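Local coordinates for protein putative fimbrial subunit (Corynebacterium diphtheriae, PDB 4HSQ) that probably builds the shaft of a surface pilus as the major pilin SpaD, of which this chain holds domains D2 and D3, at residues A[7-19]-A[202-214]. Sequence-based numbering, arbitrary orientation.
Sequences EKTVKDADQNIQD and IDGLHVTDFEDGK
Asp12 and Asp212 each offer a carboxylate oxygen to the other's backbone, joining the loop after strand 7-11 to the Glu211-Lys214 hairpin turn. Along Asp212, CB lies 3.5 Å from Val10 O. CG stands beside the backbone N (chi1 -59°), which turns the carboxylate toward 7-19. There Asp212 OD1 accepts two amides, Asp12 N at 2.8 Å and Ala13 N at 2.9 Å. Lys11 NZ, on a chain bent at chi2 and chi4, forms a salt bridge 2.9 Å from Asp212 OD2, on its syn side but tilted 26° from the carboxylate plane. In return, Asp212 N and His206 NE2 donate to Asp12 OD1 from opposite faces of the carboxylate; Asp12 OD1 lies 2.8 Å from His206 NE2, nearly in the imidazole plane. His206 ND1 donates to Val207 O at 2.7 Å, so both ring nitrogens are engaged and the ring's rotation is fixed. Farther along, Asn16 OD1 takes His206 N on an in-plane lone pair (176° at H), and Ile17 N bonds Gly204 O. Strand 7-11, paired with 20-28 and covalently tied to Asn120 through Lys8 NZ, runs straight into this interdomain loop, consistent with a firm D2-D3 junction; strand 142-155 supplies Thr144 to Asp12 OD2, and helix 248-252 packs on Val207.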
loop_
_atom_site.group_PDB
_atom_site.type_symbol
_atom_site.label_atom_id
_atom_site.label_comp_id
_atom_site.label_asym_id
_atom_site.label_seq_id
_atom_site.Cartn_x
_atom_site.Cartn_y
_atom_site.Cartn_z
ATOM N N GLU A 7 2.835 0.384 -19.793
ATOM C CA GLU A 7 1.867 0.098 -18.750
ATOM C C GLU A 7 2.503 -0.040 -17.394
ATOM O O GLU A 7 3.598 -0.599 -17.270
ATOM C CB GLU A 7 1.152 -1.221 -19.095
ATOM C CG GLU A 7 -0.027 -1.565 -18.185
ATOM C CD GLU A 7 -0.894 -2.757 -18.560
ATOM O OE1 GLU A 7 -0.541 -3.492 -19.512
ATOM O OE2 GLU A 7 -1.931 -2.958 -17.889
ATOM N N LYS A 8 1.787 0.435 -16.384
ATOM C CA LYS A 8 2.150 0.270 -14.977
ATOM C C LYS A 8 1.045 -0.540 -14.289
ATOM O O LYS A 8 -0.144 -0.284 -14.512
ATOM C CB LYS A 8 2.360 1.624 -14.282
ATOM C CG LYS A 8 2.846 1.487 -12.822
ATOM C CD LYS A 8 3.325 2.827 -12.236
ATOM C CE LYS A 8 3.652 2.597 -10.789
ATOM N NZ LYS A 8 4.431 3.697 -10.153
ATOM N N THR A 9 1.447 -1.462 -13.401
ATOM C CA THR A 9 0.526 -2.243 -12.596
ATOM C C THR A 9 1.016 -2.186 -11.155
ATOM O O THR A 9 2.181 -1.892 -10.900
ATOM C CB THR A 9 0.387 -3.699 -13.100
ATOM O OG1 THR A 9 1.681 -4.280 -13.164
ATOM C CG2 THR A 9 -0.310 -3.803 -14.480
ATOM N N VAL A 10 0.124 -2.477 -10.222
ATOM C CA VAL A 10 0.453 -2.496 -8.801
ATOM C C VAL A 10 -0.128 -3.758 -8.207
ATOM O O VAL A 10 -1.254 -4.141 -8.519
ATOM C CB VAL A 10 -0.022 -1.233 -8.033
ATOM C CG1 VAL A 10 -1.550 -1.035 -8.116
ATOM C CG2 VAL A 10 0.430 -1.271 -6.559
ATOM N N LYS A 11 0.682 -4.435 -7.404
ATOM C CA LYS A 11 0.237 -5.596 -6.667
ATOM C C LYS A 11 0.336 -5.223 -5.200
ATOM O O LYS A 11 1.432 -5.178 -4.661
ATOM C CB LYS A 11 1.078 -6.844 -6.989
ATOM C CG LYS A 11 0.428 -8.084 -6.409
ATOM C CD LYS A 11 -0.730 -8.536 -7.337
ATOM C CE LYS A 11 -1.540 -9.681 -6.773
ATOM N NZ LYS A 11 -2.150 -9.346 -5.440
ATOM N N ASP A 12 -0.799 -4.887 -4.587
ATOM C CA ASP A 12 -0.838 -4.394 -3.211
ATOM C C ASP A 12 -1.927 -5.050 -2.347
ATOM O O ASP A 12 -2.046 -4.668 -1.179
ATOM C CB ASP A 12 -1.089 -2.864 -3.233
ATOM C CG ASP A 12 -2.381 -2.416 -3.935
ATOM O OD1 ASP A 12 -3.389 -3.145 -3.866
ATOM O OD2 ASP A 12 -2.383 -1.332 -4.527
ATOM N N ALA A 13 -2.743 -5.986 -2.893
ATOM C CA ALA A 13 -3.849 -6.575 -2.097
ATOM C C ALA A 13 -3.382 -7.079 -0.728
ATOM O O ALA A 13 -2.354 -7.763 -0.600
ATOM C CB ALA A 13 -4.558 -7.697 -2.850
ATOM N N ASP A 14 -4.109 -6.645 0.293
ATOM C CA ASP A 14 -3.949 -6.956 1.717
ATOM C C ASP A 14 -2.657 -6.416 2.327
ATOM O O ASP A 14 -2.374 -6.698 3.483
ATOM C CB ASP A 14 -4.043 -8.479 1.964
ATOM C CG ASP A 14 -5.339 -9.112 1.467
ATOM O OD1 ASP A 14 -6.432 -8.586 1.798
ATOM O OD2 ASP A 14 -5.262 -10.102 0.735
ATOM N N GLN A 15 -1.912 -5.595 1.614
ATOM C CA GLN A 15 -0.657 -5.078 2.172
ATOM C C GLN A 15 -0.970 -3.777 2.876
ATOM O O GLN A 15 -1.426 -2.821 2.250
ATOM C CB GLN A 15 0.410 -4.908 1.062
ATOM C CG GLN A 15 0.730 -6.237 0.301
ATOM C CD GLN A 15 0.874 -7.411 1.265
ATOM O OE1 GLN A 15 1.699 -7.402 2.165
ATOM N NE2 GLN A 15 -0.003 -8.389 1.170
ATOM N N ASN A 16 -0.742 -3.739 4.191
ATOM C CA ASN A 16 -1.057 -2.557 4.974
ATOM C C ASN A 16 0.160 -1.599 5.042
ATOM O O ASN A 16 1.125 -1.760 4.295
ATOM C CB ASN A 16 -1.552 -3.014 6.355
ATOM C CG ASN A 16 -2.831 -3.834 6.206
ATOM O OD1 ASN A 16 -3.782 -3.455 5.511
ATOM N ND2 ASN A 16 -2.896 -4.978 6.825
ATOM N N ILE A 17 0.091 -0.563 5.879
ATOM C CA ILE A 17 1.230 0.345 5.989
ATOM C C ILE A 17 2.464 -0.456 6.475
ATOM O O ILE A 17 2.328 -1.296 7.362
ATOM C CB ILE A 17 0.887 1.524 6.938
ATOM C CG1 ILE A 17 -0.152 2.492 6.324
ATOM C CG2 ILE A 17 2.126 2.241 7.504
ATOM C CD1 ILE A 17 0.052 2.965 4.987
ATOM N N GLN A 18 3.621 -0.216 5.835
ATOM C CA GLN A 18 4.934 -0.821 6.118
ATOM C C GLN A 18 5.022 -2.301 5.641
ATOM O O GLN A 18 6.021 -2.971 5.883
ATOM C CB GLN A 18 5.346 -0.639 7.594
ATOM C CG GLN A 18 5.727 0.835 7.906
ATOM C CD GLN A 18 7.008 1.298 7.204
ATOM O OE1 GLN A 18 7.655 0.546 6.484
ATOM N NE2 GLN A 18 7.436 2.528 7.443
ATOM N N ASP A 19 3.990 -2.784 4.934
ATOM C CA ASP A 19 4.018 -4.081 4.276
ATOM C C ASP A 19 4.562 -3.864 2.879
ATOM O O ASP A 19 4.109 -2.954 2.175
ATOM C CB ASP A 19 2.641 -4.744 4.225
ATOM C CG ASP A 19 2.126 -5.223 5.567
ATOM O OD1 ASP A 19 2.962 -5.587 6.438
ATOM O OD2 ASP A 19 0.887 -5.296 5.735
ATOM N N ILE A 202 -4.606 3.091 14.263
ATOM C CA ILE A 202 -3.763 2.225 13.458
ATOM C C ILE A 202 -3.553 2.971 12.147
ATOM O O ILE A 202 -4.504 3.149 11.382
ATOM C CB ILE A 202 -4.368 0.800 13.240
ATOM C CG1 ILE A 202 -4.765 0.124 14.563
ATOM C CG2 ILE A 202 -3.405 -0.083 12.392
ATOM C CD1 ILE A 202 -5.494 -1.225 14.415
ATOM N N ASP A 203 -2.332 3.455 11.926
ATOM C CA ASP A 203 -1.919 4.109 10.689
ATOM C C ASP A 203 -1.010 3.096 9.931
ATOM O O ASP A 203 0.183 2.970 10.237
ATOM C CB ASP A 203 -1.211 5.448 10.998
ATOM C CG ASP A 203 -0.811 6.254 9.764
ATOM O OD1 ASP A 203 -0.914 5.721 8.644
ATOM O OD2 ASP A 203 -0.431 7.423 9.920
ATOM N N GLY A 204 -1.582 2.269 9.060
ATOM C CA GLY A 204 -2.940 2.315 8.530
ATOM C C GLY A 204 -3.188 1.038 7.781
ATOM O O GLY A 204 -2.292 0.190 7.685
ATOM N N LEU A 205 -4.391 0.891 7.225
ATOM C CA LEU A 205 -4.780 -0.353 6.604
ATOM C C LEU A 205 -5.167 -0.176 5.164
ATOM O O LEU A 205 -5.689 0.867 4.789
ATOM C CB LEU A 205 -5.974 -0.968 7.371
ATOM C CG LEU A 205 -5.811 -1.155 8.887
ATOM C CD1 LEU A 205 -7.137 -1.611 9.521
ATOM C CD2 LEU A 205 -4.663 -2.139 9.193
ATOM N N HIS A 206 -4.973 -1.236 4.368
ATOM C CA HIS A 206 -5.390 -1.250 2.964
ATOM C C HIS A 206 -6.911 -1.261 2.913
ATOM O O HIS A 206 -7.560 -2.029 3.646
ATOM C CB HIS A 206 -4.841 -2.513 2.299
ATOM C CG HIS A 206 -4.828 -2.488 0.807
ATOM N ND1 HIS A 206 -5.999 -2.385 0.066
ATOM C CD2 HIS A 206 -3.789 -2.650 -0.039
ATOM C CE1 HIS A 206 -5.632 -2.485 -1.206
ATOM N NE2 HIS A 206 -4.318 -2.661 -1.321
ATOM N N VAL A 207 -7.487 -0.405 2.075
ATOM C CA VAL A 207 -8.959 -0.401 1.911
ATOM C C VAL A 207 -9.402 -1.739 1.317
ATOM O O VAL A 207 -8.649 -2.381 0.561
ATOM C CB VAL A 207 -9.493 0.772 1.061
ATOM C CG1 VAL A 207 -8.981 2.118 1.598
ATOM C CG2 VAL A 207 -9.166 0.594 -0.445
ATOM N N THR A 208 -10.641 -2.143 1.626
ATOM C CA THR A 208 -11.140 -3.437 1.143
ATOM C C THR A 208 -11.790 -3.404 -0.244
ATOM O O THR A 208 -11.933 -4.461 -0.849
ATOM C CB THR A 208 -12.178 -3.983 2.138
ATOM O OG1 THR A 208 -13.275 -3.052 2.228
ATOM C CG2 THR A 208 -11.585 -4.203 3.525
ATOM N N ASP A 209 -12.201 -2.234 -0.742
ATOM C CA ASP A 209 -13.003 -2.150 -1.983
ATOM C C ASP A 209 -12.203 -1.844 -3.250
ATOM O O ASP A 209 -12.772 -1.702 -4.324
ATOM C CB ASP A 209 -14.119 -1.084 -1.792
ATOM C CG ASP A 209 -13.585 0.307 -1.535
ATOM O OD1 ASP A 209 -12.698 0.451 -0.660
ATOM O OD2 ASP A 209 -14.001 1.239 -2.245
ATOM N N PHE A 210 -10.880 -1.701 -3.128
ATOM C CA PHE A 210 -10.039 -1.357 -4.267
ATOM C C PHE A 210 -8.680 -1.922 -3.991
ATOM O O PHE A 210 -8.111 -1.658 -2.924
ATOM C CB PHE A 210 -10.004 0.150 -4.432
ATOM C CG PHE A 210 -9.486 0.632 -5.756
ATOM C CD1 PHE A 210 -8.121 0.784 -5.970
ATOM C CD2 PHE A 210 -10.367 1.004 -6.774
ATOM C CE1 PHE A 210 -7.639 1.257 -7.188
ATOM C CE2 PHE A 210 -9.883 1.501 -7.984
ATOM C CZ PHE A 210 -8.521 1.633 -8.178
ATOM N N GLU A 211 -8.174 -2.726 -4.920
ATOM C CA GLU A 211 -6.871 -3.364 -4.725
ATOM C C GLU A 211 -6.257 -3.743 -6.050
ATOM O O GLU A 211 -6.968 -3.971 -7.050
ATOM C CB GLU A 211 -6.962 -4.584 -3.784
ATOM C CG GLU A 211 -7.613 -5.811 -4.389
ATOM C CD GLU A 211 -8.183 -6.776 -3.375
ATOM O OE1 GLU A 211 -7.941 -6.594 -2.157
ATOM O OE2 GLU A 211 -8.871 -7.728 -3.808
ATOM N N ASP A 212 -4.903 -3.773 -6.071
ATOM C CA ASP A 212 -4.147 -4.104 -7.294
ATOM C C ASP A 212 -4.530 -3.176 -8.479
ATOM O O ASP A 212 -4.508 -3.593 -9.643
ATOM C CB ASP A 212 -4.304 -5.602 -7.676
ATOM C CG ASP A 212 -3.831 -6.584 -6.613
ATOM O OD1 ASP A 212 -3.022 -6.176 -5.726
ATOM O OD2 ASP A 212 -4.250 -7.761 -6.670
ATOM N N GLY A 213 -4.812 -1.915 -8.169
ATOM C CA GLY A 213 -5.091 -0.895 -9.159
ATOM C C GLY A 213 -6.492 -0.863 -9.742
ATOM O O GLY A 213 -6.757 -0.057 -10.632
ATOM N N LYS A 214 -7.417 -1.662 -9.210
ATOM C CA LYS A 214 -8.776 -1.635 -9.745
ATOM C C LYS A 214 -9.807 -1.917 -8.651
ATOM O O LYS A 214 -9.456 -2.412 -7.573
ATOM C CB LYS A 214 -8.906 -2.629 -10.931
ATOM C CG LYS A 214 -8.821 -4.090 -10.503
ATOM C CD LYS A 214 -8.578 -5.065 -11.647
ATOM C CE LYS A 214 -8.614 -6.500 -11.155
ATOM N NZ LYS A 214 -7.589 -6.786 -10.099
HETATM O O HOH W 1 -2.518 -2.675 -11.438
HETATM O O HOH W 2 -4.687 -0.654 -5.574
HETATM O O HOH W 3 -6.494 -5.375 -0.126
#